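Local coordinates for protein putative monooxygenase Rv0793 (Mycobacterium tuberculosis, PDB 1Y0H) that is a putative homodimeric monooxygenase that might act in antibiotic biosynthesis or scavenge reactive oxygen species to help evade host defences, at residues Ala79-Gly82 against Glu83-Arg87; Asp66-Gly70 against Ser71-Leu75. All coordinates share one frame; numbering follows the deposited sequence.

Contact 1 (Ala79-Gly82 against Glu83-Arg87); sequences AQVG and ELLTR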
loop_
_atom_site.group_PDB
_atom_site.type_symbol
_atom_site.label_atom_id
_atom_site.label_comp_id
_atom_site.label_asym_id
_atom_site.label_seq_id
_atom_site.Cartn_x
_atom_site.Cartn_y
_atom_site.Cartn_z
ATOM N N ALA A 79 13.652 2.448 -17.470
ATOM C CA ALA A 79 14.405 3.310 -18.371
ATOM C C ALA A 79 13.728 4.642 -18.655
ATOM O O ALA A 79 14.387 5.578 -19.124
ATOM C CB ALA A 79 14.662 2.577 -19.686
ATOM N N GLN A 80 12.425 4.729 -18.388
ATOM C CA GLN A 80 11.624 5.866 -18.842
ATOM C C GLN A 80 10.930 6.634 -17.733
ATOM O O GLN A 80 10.517 7.770 -17.946
ATOM C CB GLN A 80 10.487 5.397 -19.736
ATOM C CG GLN A 80 10.853 4.576 -20.911
ATOM C CD GLN A 80 9.622 4.223 -21.709
ATOM O OE1 GLN A 80 8.923 5.099 -22.241
ATOM N NE2 GLN A 80 9.331 2.935 -21.785
ATOM N N VAL A 81 10.718 5.988 -16.589
ATOM C CA VAL A 81 9.840 6.570 -15.579
ATOM C C VAL A 81 10.336 7.884 -14.965
ATOM O O VAL A 81 9.551 8.841 -14.807
ATOM C CB VAL A 81 9.442 5.547 -14.484
ATOM C CG1 VAL A 81 10.657 5.066 -13.696
ATOM C CG2 VAL A 81 8.364 6.141 -13.576
ATOM N N GLY A 82 11.623 7.942 -14.635
ATOM C CA GLY A 82 12.173 9.072 -13.887
ATOM C C GLY A 82 11.981 10.414 -14.551
ATOM O O GLY A 82 11.785 11.438 -13.882
ATOM N N GLU A 83 12.024 10.382 -15.875
ATOM C CA GLU A 83 11.941 11.557 -16.727
ATOM C C GLU A 83 10.553 12.208 -16.704
ATOM O O GLU A 83 10.384 13.320 -17.214
ATOM C CB GLU A 83 12.330 11.158 -18.150
ATOM C CG GLU A 83 13.821 10.758 -18.323
ATOM C CD GLU A 83 14.267 9.457 -17.614
ATOM O OE1 GLU A 83 13.430 8.590 -17.265
ATOM O OE2 GLU A 83 15.498 9.295 -17.410
ATOM N N LEU A 84 9.569 11.512 -16.124
ATOM C CA LEU A 84 8.194 12.019 -16.050
ATOM C C LEU A 84 7.850 12.620 -14.688
ATOM O O LEU A 84 6.769 13.185 -14.509
ATOM C CB LEU A 84 7.201 10.883 -16.356
ATOM C CG LEU A 84 7.420 10.171 -17.698
ATOM C CD1 LEU A 84 6.445 9.039 -17.847
ATOM C CD2 LEU A 84 7.209 11.174 -18.823
ATOM N N LEU A 85 8.771 12.494 -13.734
ATOM C CA LEU A 85 8.449 12.745 -12.325
ATOM C C LEU A 85 9.147 13.961 -11.749
ATOM O O LEU A 85 10.153 14.428 -12.279
ATOM C CB LEU A 85 8.805 11.517 -11.488
ATOM C CG LEU A 85 8.329 10.162 -12.013
ATOM C CD1 LEU A 85 8.914 9.036 -11.188
ATOM C CD2 LEU A 85 6.792 10.093 -12.053
ATOM N N THR A 86 8.583 14.475 -10.667
ATOM C CA THR A 86 9.168 15.601 -9.938
ATOM C C THR A 86 10.233 15.122 -8.966
ATOM O O THR A 86 10.985 15.923 -8.420
ATOM C CB THR A 86 8.131 16.359 -9.105
ATOM O OG1 THR A 86 7.515 15.461 -8.166
ATOM C CG2 THR A 86 7.071 17.003 -9.990
ATOM N N ARG A 87 10.261 13.814 -8.736
ATOM C CA ARG A 87 11.185 13.201 -7.790
ATOM C C ARG A 87 11.199 11.709 -8.107
ATOM O O ARG A 87 10.274 11.212 -8.746
ATOM C CB ARG A 87 10.691 13.434 -6.362
ATOM C CG ARG A 87 9.233 13.012 -6.189
ATOM C CD ARG A 87 8.671 13.407 -4.856
ATOM N NE ARG A 87 9.056 12.456 -3.838
ATOM C CZ ARG A 87 8.769 12.579 -2.547
ATOM N NH1 ARG A 87 8.086 13.632 -2.106
ATOM N NH2 ARG A 87 9.174 11.645 -1.700
HETATM O O HOH W 1 13.972 6.490 -15.292
#

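Contact 2 (Asp66-Gly70 against Ser71-Leu75); sequences DEHRG and SPHYL. With ACT (acetate ion), chain D; ACT (acetate ion), chain C.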
loop_
_atom_site.group_PDB
_atom_site.type_symbol
_atom_site.label_atom_id
_atom_site.label_comp_id
_atom_site.label_asym_id
_atom_site.label_seq_id
_atom_site.Cartn_x
_atom_site.Cartn_y
_atom_site.Cartn_z
ATOM N N ASP A 66 12.145 -10.485 -7.362
ATOM C CA ASP A 66 13.394 -10.383 -8.090
ATOM C C ASP A 66 13.183 -10.705 -9.562
ATOM O O ASP A 66 13.718 -10.018 -10.430
ATOM C CB ASP A 66 14.449 -11.284 -7.452
ATOM C CG ASP A 66 14.809 -10.831 -6.047
ATOM O OD1 ASP A 66 14.556 -9.650 -5.724
ATOM O OD2 ASP A 66 15.339 -11.650 -5.254
ATOM N N GLU A 67 12.375 -11.724 -9.843
ATOM C CA GLU A 67 12.040 -12.061 -11.241
ATOM C C GLU A 67 11.340 -10.888 -11.935
ATOM O O GLU A 67 11.630 -10.573 -13.093
ATOM C CB GLU A 67 11.185 -13.331 -11.301
ATOM C CG GLU A 67 11.849 -14.589 -10.754
ATOM C CD GLU A 67 12.796 -15.273 -11.737
ATOM O OE1 GLU A 67 13.185 -16.429 -11.460
ATOM O OE2 GLU A 67 13.151 -14.678 -12.782
ATOM N N HIS A 68 10.443 -10.223 -11.212
ATOM C CA HIS A 68 9.706 -9.080 -11.752
ATOM C C HIS A 68 10.673 -7.969 -12.152
ATOM O O HIS A 68 10.549 -7.374 -13.220
ATOM C CB HIS A 68 8.711 -8.580 -10.699
ATOM C CG HIS A 68 8.047 -7.287 -11.053
ATOM N ND1 HIS A 68 7.235 -7.144 -12.157
ATOM C CD2 HIS A 68 8.066 -6.079 -10.440
ATOM C CE1 HIS A 68 6.780 -5.903 -12.208
ATOM N NE2 HIS A 68 7.269 -5.237 -11.178
ATOM N N ARG A 69 11.616 -7.697 -11.261
ATOM C CA ARG A 69 12.584 -6.627 -11.448
ATOM C C ARG A 69 13.593 -6.904 -12.560
ATOM O O ARG A 69 14.329 -5.999 -12.950
ATOM C CB ARG A 69 13.295 -6.348 -10.132
ATOM C CG ARG A 69 12.408 -5.647 -9.131
ATOM C CD ARG A 69 13.087 -5.593 -7.780
ATOM N NE ARG A 69 12.396 -4.656 -6.912
ATOM C CZ ARG A 69 12.716 -4.412 -5.645
ATOM N NH1 ARG A 69 13.718 -5.051 -5.064
ATOM N NH2 ARG A 69 12.013 -3.518 -4.962
ATOM N N GLY A 70 13.638 -8.146 -13.048
ATOM C CA GLY A 70 14.493 -8.504 -14.184
ATOM C C GLY A 70 13.764 -8.647 -15.510
ATOM O O GLY A 70 14.382 -8.956 -16.545
ATOM N N SER A 71 12.455 -8.432 -15.479
ATOM C CA SER A 71 11.578 -8.683 -16.625
ATOM C C SER A 71 11.689 -7.602 -17.700
ATOM O O SER A 71 12.044 -6.457 -17.394
ATOM C CB SER A 71 10.128 -8.789 -16.162
ATOM O OG SER A 71 9.642 -7.526 -15.746
ATOM N N PRO A 72 11.386 -7.958 -18.968
ATOM C CA PRO A 72 11.463 -6.993 -20.057
ATOM C C PRO A 72 10.547 -5.805 -19.837
ATOM O O PRO A 72 10.925 -4.673 -20.155
ATOM C CB PRO A 72 11.009 -7.806 -21.284
ATOM C CG PRO A 72 11.288 -9.191 -20.929
ATOM C CD PRO A 72 11.002 -9.294 -19.466
ATOM N N HIS A 73 9.355 -6.045 -19.302
ATOM C CA HIS A 73 8.438 -4.943 -19.055
ATOM C C HIS A 73 8.963 -4.014 -17.958
ATOM O O HIS A 73 8.880 -2.791 -18.100
ATOM C CB HIS A 73 6.992 -5.406 -18.808
ATOM C CG HIS A 73 6.868 -6.577 -17.883
ATOM N ND1 HIS A 73 7.246 -7.853 -18.244
ATOM C CD2 HIS A 73 6.361 -6.672 -16.631
ATOM C CE1 HIS A 73 7.009 -8.676 -17.241
ATOM N NE2 HIS A 73 6.473 -7.986 -16.250
ATOM N N TYR A 74 9.531 -4.579 -16.893
ATOM C CA TYR A 74 10.067 -3.746 -15.817
ATOM C C TYR A 74 11.235 -2.915 -16.323
ATOM O O TYR A 74 11.328 -1.729 -16.035
ATOM C CB TYR A 74 10.490 -4.576 -14.605
ATOM C CG TYR A 74 11.011 -3.746 -13.446
ATOM C CD1 TYR A 74 10.135 -3.230 -12.481
ATOM C CD2 TYR A 74 12.367 -3.450 -13.334
ATOM C CE1 TYR A 74 10.607 -2.473 -11.411
ATOM C CE2 TYR A 74 12.847 -2.691 -12.276
ATOM C CZ TYR A 74 11.964 -2.206 -11.324
ATOM O OH TYR A 74 12.436 -1.455 -10.274
ATOM N N LEU A 75 12.130 -3.536 -17.078
ATOM C CA LEU A 75 13.317 -2.818 -17.531
ATOM C C LEU A 75 12.975 -1.680 -18.490
ATOM O O LEU A 75 13.631 -0.631 -18.462
ATOM C CB LEU A 75 14.346 -3.776 -18.136
ATOM C CG LEU A 75 14.973 -4.789 -17.170
ATOM C CD1 LEU A 75 15.937 -5.674 -17.932
ATOM C CD2 LEU A 75 15.659 -4.152 -15.946
HETATM C C ACT D . 10.348 0.542 -9.000
HETATM O O ACT D . 9.089 0.468 -9.037
HETATM O OXT ACT D . 10.961 -0.396 -8.428
HETATM C CH3 ACT D . 11.086 1.698 -9.602
HETATM C C ACT C . 6.703 -1.543 -10.634
HETATM O O ACT C . 6.327 -2.665 -11.030
HETATM O OXT ACT C . 7.202 -1.479 -9.482
HETATM C CH3 ACT C . 6.549 -0.336 -11.505
#

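Contact 1 (Ala79-Gly82 against Glu83-Arg87)
Val81 and Gly82 meet Leu84 and Leu85 in a short 3-10 turn, a local surface contact in the connection between helix 72-78 and strand 90-96 of this ferredoxin-like fold. Two successive i to i+3 backbone bonds define the turn: Leu84 N donates to Val81 O at 3.0 Å, and Leu85 N donates to Gly82 O at 3.2 Å.

On the inner side, Leu85 brings its branch point against the same Val81 carbonyl, with CG 3.3 Å from Val81 O. Val81 holds CG2 anti to its backbone N, which sends that methyl to Leu85 CD1 at 3.8 Å, the two side chains crossing at a slant. Both residues also press on Leu22 of helix 19-35 and on Phe12 of strand 6-12.

The outer side is polar. Glu83 folds back along the turn through a bend at chi2 (67°), and its OE1 ends 3.1 Å from Gln80 O, two acceptors with no bond between them. A water links the carboxylate to the backbone, accepting from Gly82 N at 2.8 Å and donating to Glu83 OE1 at 2.9 Å.

The chemistry is thus split: apolar branches pack against helix 19-35 and strand 6-12, while outside a water relays the Gly82 N-H to a carboxylate. The nearby carbonyl oxygen of Gln80 would probably disfavour the negative charge on Glu83, an effect the water's donated hydrogen may partly offset.

Contact 2 (Asp66-Gly70 against Ser71-Leu75)
Glu67 O lies 3.3 Å from Ser71 N, but the angle is too poor for a bond there; that N-H turns to His68 O instead, as helix 62-69 ends and the chain starts helix 72-78. The carbonyl oxygen of His68 accepts twice from one residue, from Ser71 N at 3.1 Å and, in the carbonyl plane, from Ser71 OG at 2.7 Å. The same OG, set between the backbone N and carbonyl carbon of Ser71 (chi1 70°), accepts from Tyr74 N at 3.2 Å, making Ser71 the N-cap of the second helix. OG also sits over the centre of one face of the His73 ring.

The His68 imidazole swings anti to its backbone N (chi1 171°) and offers its face to the edge of Tyr74 in an offset edge-to-face pair, centroids 5.3 Å apart and planes at 65°. Its NE2 donates to an acetate oxygen (O, chain C) at 2.7 Å, while ND1 bonds to Glu36, which also takes His73 NE2.

Next, Arg69 covers a face of the phenol: its CA makes a CH-pi contact 3.9 Å from the Tyr74 centroid, and its extended side chain runs beside Tyr74 in the same direction. Gly70 then carries the chain into Ser71, its O meeting Leu75 CD1.

Tyr74 OH donates to a second acetate, at OXT of chain D, so the paired rings present one N-H and one O-H donor to two acetates. Bonds at both ring nitrogens fix the imidazole's rotation, and the acetates, probably from the crystallisation liquor, are consistent with a pocket receptive to anions.

Overall arrangement
From the N terminus, the chain lays down strand 6-12, helix 19-35 and strands 39-47 and 53-59 before reaching either contact. Contact 2 comes first, closing the tight junction between helices 62-69 and 72-78, beside helix 19-35. The rest of helix 72-78 then leads into contact 1, which closes a turn in the loop that carries the chain on to the outer strand 90-96. The two are in series, neither nested nor crossing, with centres about 17 Å apart and no touch beyond their adjoining along the sequence. Contact 2 faces the C-terminal part of helix 19-35, whereas contact 1 packs against Leu22 and Leu25 nearer its start.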